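Uncharacterized ABC transporter solute-binding protein yclQ (Bacillus subtilis subsp. subtilis str. 168, PDB 3GFV) binds iron-free and ferric petrobactin, and the precursor 3,4-dihydroxybenzoic acid, and serves the YclNOPQ ABC transporter in ferric-petrobactin uptake. Local coordinates at residues S44-I56 with I139-E152. Numbering follows the deposited sequence.
Sequences SLDTLDKLGLDDI and IGKIFDKEDKVKDE
Leu51 and Ile139 meet where the C-terminal end of helix 42-50 and the residues after it pack against the end of helix 128-142 and the first turns of helix 146-170, the long helix linking the two lobes of this periplasmic binding protein fold. The tight part is apolar. Leu51 is forked over 139-152: its CD1 lies 3.8 Å from Ile139 CG2, while CD2 presses on Lys148 CG at 3.4 Å, a tight carbon-carbon contact, and both methyls also touch Val149 CG2. With CG1 beside its backbone N (chi1 -67°), Ile139 sends CD1 to Thr47 CG2 and leaves CG2 for Leu51 and Leu48.

Around the Phe143 ring, three aliphatic ends approach obliquely: Leu48 CD2 at 3.5 Å from CE2, Leu53 CD1 at 3.6 Å from CG, and Ile56 CD1 near CE1 and CZ. Ile142 CG2 sits over one face, offset toward the rim, and Val37 of parallel strand 37-39 also touches Phe143, tying this cluster to the sheet.

The lysine-rich side is looser. Lys50 is exposed, and its CE rests 3.4 Å from Glu152 OE1, whereas NZ, at 4.3 Å, is too far for a salt bridge. Glu152 instead forms one within its own helix, Lys148 NZ lying 3.0 Å from Glu152 OE2, tilted out of the carboxylate plane. One hydrogen bond crosses the contact. Gly52 (phi 72°) closes helix 42-50 in a Schellman motif, with Leu53 N bonded to Leu48 O and Gly52 N to Asp49 O. The preceding carbonyl accepts from Lys145, the N-cap of helix 146-170: NZ reaches Leu51 O at 3.1 Å, with a C=O...N angle of 164°.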
loop_
_atom_site.group_PDB
_atom_site.type_symbol
_atom_site.label_atom_id
_atom_site.label_comp_id
_atom_site.label_asym_id
_atom_site.label_seq_id
_atom_site.Cartn_x
_atom_site.Cartn_y
_atom_site.Cartn_z
ATOM N N SER A 44 -2.736 -6.781 -3.933
ATOM C CA SER A 44 -3.519 -7.953 -4.305
ATOM C C SER A 44 -2.579 -9.086 -4.663
ATOM O O SER A 44 -2.835 -10.253 -4.355
ATOM C CB SER A 44 -4.421 -7.639 -5.500
ATOM O OG SER A 44 -5.403 -6.677 -5.164
ATOM N N LEU A 45 -1.492 -8.749 -5.353
ATOM C CA LEU A 45 -0.487 -9.758 -5.663
ATOM C C LEU A 45 0.066 -10.438 -4.406
ATOM O O LEU A 45 0.263 -11.655 -4.380
ATOM C CB LEU A 45 0.651 -9.150 -6.509
ATOM C CG LEU A 45 1.729 -10.138 -6.980
ATOM C CD1 LEU A 45 1.139 -11.296 -7.832
ATOM C CD2 LEU A 45 2.807 -9.366 -7.767
ATOM N N ASP A 46 0.312 -9.656 -3.356
ATOM C CA ASP A 46 0.915 -10.224 -2.162
ATOM C C ASP A 46 -0.096 -11.018 -1.336
ATOM O O ASP A 46 0.282 -11.960 -0.633
ATOM C CB ASP A 46 1.774 -9.197 -1.360
ATOM C CG ASP A 46 0.970 -8.263 -0.444
ATOM O OD1 ASP A 46 1.321 -7.057 -0.407
ATOM O OD2 ASP A 46 0.042 -8.713 0.279
ATOM N N THR A 47 -1.377 -10.676 -1.470
ATOM C CA THR A 47 -2.419 -11.519 -0.885
ATOM C C THR A 47 -2.445 -12.864 -1.613
ATOM O O THR A 47 -2.449 -13.904 -0.974
ATOM C CB THR A 47 -3.802 -10.839 -0.891
ATOM O OG1 THR A 47 -3.779 -9.704 -0.006
ATOM C CG2 THR A 47 -4.921 -11.816 -0.427
ATOM N N LEU A 48 -2.425 -12.849 -2.943
ATOM C CA LEU A 48 -2.358 -14.104 -3.681
ATOM C C LEU A 48 -1.151 -14.933 -3.226
ATOM O O LEU A 48 -1.254 -16.147 -3.028
ATOM C CB LEU A 48 -2.306 -13.818 -5.184
ATOM C CG LEU A 48 -3.574 -13.229 -5.793
ATOM C CD1 LEU A 48 -3.315 -12.797 -7.244
ATOM C CD2 LEU A 48 -4.732 -14.229 -5.729
ATOM N N ASP A 49 -0.007 -14.275 -3.034
ATOM C CA ASP A 49 1.201 -14.974 -2.614
ATOM C C ASP A 49 1.035 -15.603 -1.230
ATOM O O ASP A 49 1.416 -16.752 -1.019
ATOM C CB ASP A 49 2.414 -14.042 -2.601
ATOM C CG ASP A 49 3.694 -14.766 -2.214
ATOM O OD1 ASP A 49 4.209 -15.547 -3.045
ATOM O OD2 ASP A 49 4.180 -14.565 -1.073
ATOM N N LYS A 50 0.478 -14.839 -0.290
ATOM C CA LYS A 50 0.270 -15.330 1.071
ATOM C C LYS A 50 -0.638 -16.566 1.074
ATOM O O LYS A 50 -0.494 -17.471 1.905
ATOM C CB LYS A 50 -0.348 -14.229 1.930
ATOM C CG LYS A 50 -0.626 -14.633 3.376
ATOM C CD LYS A 50 0.670 -14.818 4.147
ATOM C CE LYS A 50 0.420 -15.329 5.566
ATOM N NZ LYS A 50 1.664 -15.920 6.154
ATOM N N LEU A 51 -1.575 -16.605 0.136
ATOM C CA LEU A 51 -2.542 -17.693 0.066
ATOM C C LEU A 51 -1.990 -18.877 -0.729
ATOM O O LEU A 51 -2.691 -19.857 -0.944
ATOM C CB LEU A 51 -3.846 -17.204 -0.562
ATOM C CG LEU A 51 -4.503 -16.054 0.197
ATOM C CD1 LEU A 51 -5.721 -15.548 -0.548
ATOM C CD2 LEU A 51 -4.869 -16.492 1.599
ATOM N N GLY A 52 -0.736 -18.773 -1.165
ATOM C CA GLY A 52 -0.102 -19.838 -1.924
ATOM C C GLY A 52 -0.636 -19.960 -3.338
ATOM O O GLY A 52 -0.762 -21.060 -3.867
ATOM N N LEU A 53 -0.951 -18.834 -3.967
ATOM C CA LEU A 53 -1.548 -18.872 -5.300
ATOM C C LEU A 53 -0.634 -18.324 -6.395
ATOM O O LEU A 53 -1.130 -17.869 -7.419
ATOM C CB LEU A 53 -2.859 -18.084 -5.319
ATOM C CG LEU A 53 -3.980 -18.683 -4.463
ATOM C CD1 LEU A 53 -5.064 -17.656 -4.224
ATOM C CD2 LEU A 53 -4.545 -19.938 -5.143
ATOM N N ASP A 54 0.681 -18.377 -6.185
ATOM C CA ASP A 54 1.641 -17.837 -7.172
ATOM C C ASP A 54 1.393 -18.455 -8.558
ATOM O O ASP A 54 1.545 -17.804 -9.600
ATOM C CB ASP A 54 3.091 -18.163 -6.767
ATOM C CG ASP A 54 3.577 -17.375 -5.562
ATOM O OD1 ASP A 54 4.630 -17.751 -4.996
ATOM O OD2 ASP A 54 2.924 -16.393 -5.181
ATOM N N ASP A 55 1.008 -19.729 -8.561
ATOM C CA ASP A 55 0.896 -20.484 -9.802
ATOM C C ASP A 55 -0.149 -19.943 -10.764
ATOM O O ASP A 55 -0.094 -20.234 -11.958
ATOM C CB ASP A 55 0.594 -21.960 -9.518
ATOM C CG ASP A 55 1.790 -22.697 -8.972
ATOM O OD1 ASP A 55 2.916 -22.155 -9.063
ATOM O OD2 ASP A 55 1.606 -23.821 -8.450
ATOM N N ILE A 56 -1.107 -19.173 -10.261
ATOM C CA ILE A 56 -2.179 -18.708 -11.138
ATOM C C ILE A 56 -1.997 -17.245 -11.568
ATOM O O ILE A 56 -2.863 -16.656 -12.216
ATOM C CB ILE A 56 -3.594 -19.025 -10.572
ATOM C CG1 ILE A 56 -3.767 -18.460 -9.153
ATOM C CG2 ILE A 56 -3.832 -20.537 -10.561
ATOM C CD1 ILE A 56 -3.802 -16.911 -9.110
ATOM N N ILE A 139 -10.807 -11.831 -2.691
ATOM C CA ILE A 139 -9.814 -12.795 -3.153
ATOM C C ILE A 139 -10.075 -14.181 -2.553
ATOM O O ILE A 139 -10.034 -15.198 -3.250
ATOM C CB ILE A 139 -8.384 -12.293 -2.873
ATOM C CG1 ILE A 139 -8.113 -11.063 -3.745
ATOM C CG2 ILE A 139 -7.370 -13.381 -3.156
ATOM C CD1 ILE A 139 -6.761 -10.390 -3.499
ATOM N N GLY A 140 -10.376 -14.221 -1.260
ATOM C CA GLY A 140 -10.745 -15.480 -0.627
ATOM C C GLY A 140 -11.887 -16.198 -1.323
ATOM O O GLY A 140 -11.851 -17.421 -1.525
ATOM N N LYS A 141 -12.918 -15.443 -1.684
ATOM C CA LYS A 141 -14.095 -16.038 -2.321
ATOM C C LYS A 141 -13.778 -16.566 -3.711
ATOM O O LYS A 141 -14.221 -17.669 -4.083
ATOM C CB LYS A 141 -15.246 -15.033 -2.391
ATOM C CG LYS A 141 -15.967 -14.817 -1.062
ATOM C CD LYS A 141 -16.836 -13.560 -1.120
ATOM C CE LYS A 141 -17.593 -13.323 0.185
ATOM N NZ LYS A 141 -16.705 -13.272 1.385
ATOM N N ILE A 142 -13.017 -15.792 -4.482
ATOM C CA ILE A 142 -12.681 -16.194 -5.849
ATOM C C ILE A 142 -11.865 -17.489 -5.894
ATOM O O ILE A 142 -12.082 -18.348 -6.759
ATOM C CB ILE A 142 -11.913 -15.074 -6.604
ATOM C CG1 ILE A 142 -12.850 -13.893 -6.867
ATOM C CG2 ILE A 142 -11.337 -15.615 -7.917
ATOM C CD1 ILE A 142 -12.140 -12.569 -7.147
ATOM N N PHE A 143 -10.931 -17.635 -4.959
ATOM C CA PHE A 143 -10.007 -18.779 -4.954
ATOM C C PHE A 143 -10.272 -19.847 -3.900
ATOM O O PHE A 143 -9.413 -20.695 -3.635
ATOM C CB PHE A 143 -8.569 -18.262 -4.822
ATOM C CG PHE A 143 -8.159 -17.362 -5.945
ATOM C CD1 PHE A 143 -7.631 -17.894 -7.116
ATOM C CD2 PHE A 143 -8.307 -15.980 -5.843
ATOM C CE1 PHE A 143 -7.252 -17.061 -8.164
ATOM C CE2 PHE A 143 -7.929 -15.145 -6.891
ATOM C CZ PHE A 143 -7.406 -15.696 -8.058
ATOM N N ASP A 144 -11.463 -19.821 -3.306
ATOM C CA ASP A 144 -11.838 -20.799 -2.302
ATOM C C ASP A 144 -10.850 -20.834 -1.144
ATOM O O ASP A 144 -10.410 -21.913 -0.728
ATOM C CB ASP A 144 -11.922 -22.195 -2.958
ATOM C CG ASP A 144 -13.223 -22.898 -2.671
ATOM O OD1 ASP A 144 -14.195 -22.220 -2.274
ATOM O OD2 ASP A 144 -13.279 -24.134 -2.863
ATOM N N LYS A 145 -10.515 -19.653 -0.618
ATOM C CA LYS A 145 -9.589 -19.517 0.501
ATOM C C LYS A 145 -10.227 -18.657 1.587
ATOM O O LYS A 145 -9.537 -17.910 2.307
ATOM C CB LYS A 145 -8.304 -18.834 0.030
ATOM C CG LYS A 145 -7.506 -19.622 -0.994
ATOM C CD LYS A 145 -6.705 -20.715 -0.326
ATOM C CE LYS A 145 -5.830 -21.440 -1.344
ATOM N NZ LYS A 145 -4.719 -22.175 -0.671
ATOM N N GLU A 146 -11.546 -18.740 1.690
ATOM C CA GLU A 146 -12.285 -17.888 2.620
ATOM C C GLU A 146 -11.834 -18.073 4.070
ATOM O O GLU A 146 -11.652 -17.095 4.795
ATOM C CB GLU A 146 -13.797 -18.107 2.460
ATOM C CG GLU A 146 -14.298 -17.653 1.087
ATOM C CD GLU A 146 -15.697 -18.135 0.753
ATOM O OE1 GLU A 146 -15.817 -19.063 -0.074
ATOM O OE2 GLU A 146 -16.674 -17.589 1.311
ATOM N N ASP A 147 -11.621 -19.313 4.495
ATOM C CA ASP A 147 -11.192 -19.535 5.873
ATOM C C ASP A 147 -9.779 -19.015 6.143
ATOM O O ASP A 147 -9.519 -18.424 7.187
ATOM C CB ASP A 147 -11.301 -21.004 6.259
ATOM C CG ASP A 147 -12.731 -21.471 6.329
ATOM O OD1 ASP A 147 -13.620 -20.618 6.556
ATOM O OD2 ASP A 147 -12.962 -22.688 6.160
ATOM N N LYS A 148 -8.856 -19.265 5.226
ATOM C CA LYS A 148 -7.505 -18.731 5.369
ATOM C C LYS A 148 -7.540 -17.212 5.467
ATOM O O LYS A 148 -6.868 -16.621 6.316
ATOM C CB LYS A 148 -6.641 -19.176 4.189
ATOM C CG LYS A 148 -5.233 -18.633 4.194
ATOM C CD LYS A 148 -4.380 -19.208 5.291
ATOM C CE LYS A 148 -2.922 -18.881 5.049
ATOM N NZ LYS A 148 -2.121 -19.151 6.262
ATOM N N VAL A 149 -8.324 -16.568 4.608
ATOM C CA VAL A 149 -8.399 -15.107 4.669
ATOM C C VAL A 149 -8.973 -14.648 6.007
ATOM O O VAL A 149 -8.459 -13.713 6.622
ATOM C CB VAL A 149 -9.207 -14.517 3.507
ATOM C CG1 VAL A 149 -9.490 -13.037 3.748
ATOM C CG2 VAL A 149 -8.442 -14.700 2.180
ATOM N N LYS A 150 -10.020 -15.322 6.476
ATOM C CA LYS A 150 -10.641 -14.920 7.733
ATOM C C LYS A 150 -9.620 -14.944 8.865
ATOM O O LYS A 150 -9.526 -14.010 9.675
ATOM C CB LYS A 150 -11.814 -15.843 8.077
ATOM C CG LYS A 150 -12.433 -15.535 9.429
ATOM C CD LYS A 150 -13.484 -16.577 9.804
ATOM C CE LYS A 150 -14.264 -16.145 11.042
ATOM N NZ LYS A 150 -13.362 -15.693 12.148
ATOM N N ASP A 151 -8.854 -16.023 8.916
ATOM C CA ASP A 151 -7.854 -16.205 9.954
ATOM C C ASP A 151 -6.728 -15.173 9.850
ATOM O O ASP A 151 -6.264 -14.635 10.864
ATOM C CB ASP A 151 -7.284 -17.621 9.890
ATOM C CG ASP A 151 -8.301 -18.678 10.282
ATOM O OD1 ASP A 151 -9.289 -18.341 10.981
ATOM O OD2 ASP A 151 -8.119 -19.854 9.885
ATOM N N GLU A 152 -6.283 -14.897 8.630
ATOM C CA GLU A 152 -5.246 -13.900 8.423
ATOM C C GLU A 152 -5.735 -12.504 8.805
ATOM O O GLU A 152 -4.993 -11.723 9.383
ATOM C CB GLU A 152 -4.766 -13.915 6.965
ATOM C CG GLU A 152 -4.047 -15.207 6.574
ATOM C CD GLU A 152 -2.824 -15.472 7.442
ATOM O OE1 GLU A 152 -2.050 -14.521 7.685
ATOM O OE2 GLU A 152 -2.635 -16.628 7.876
#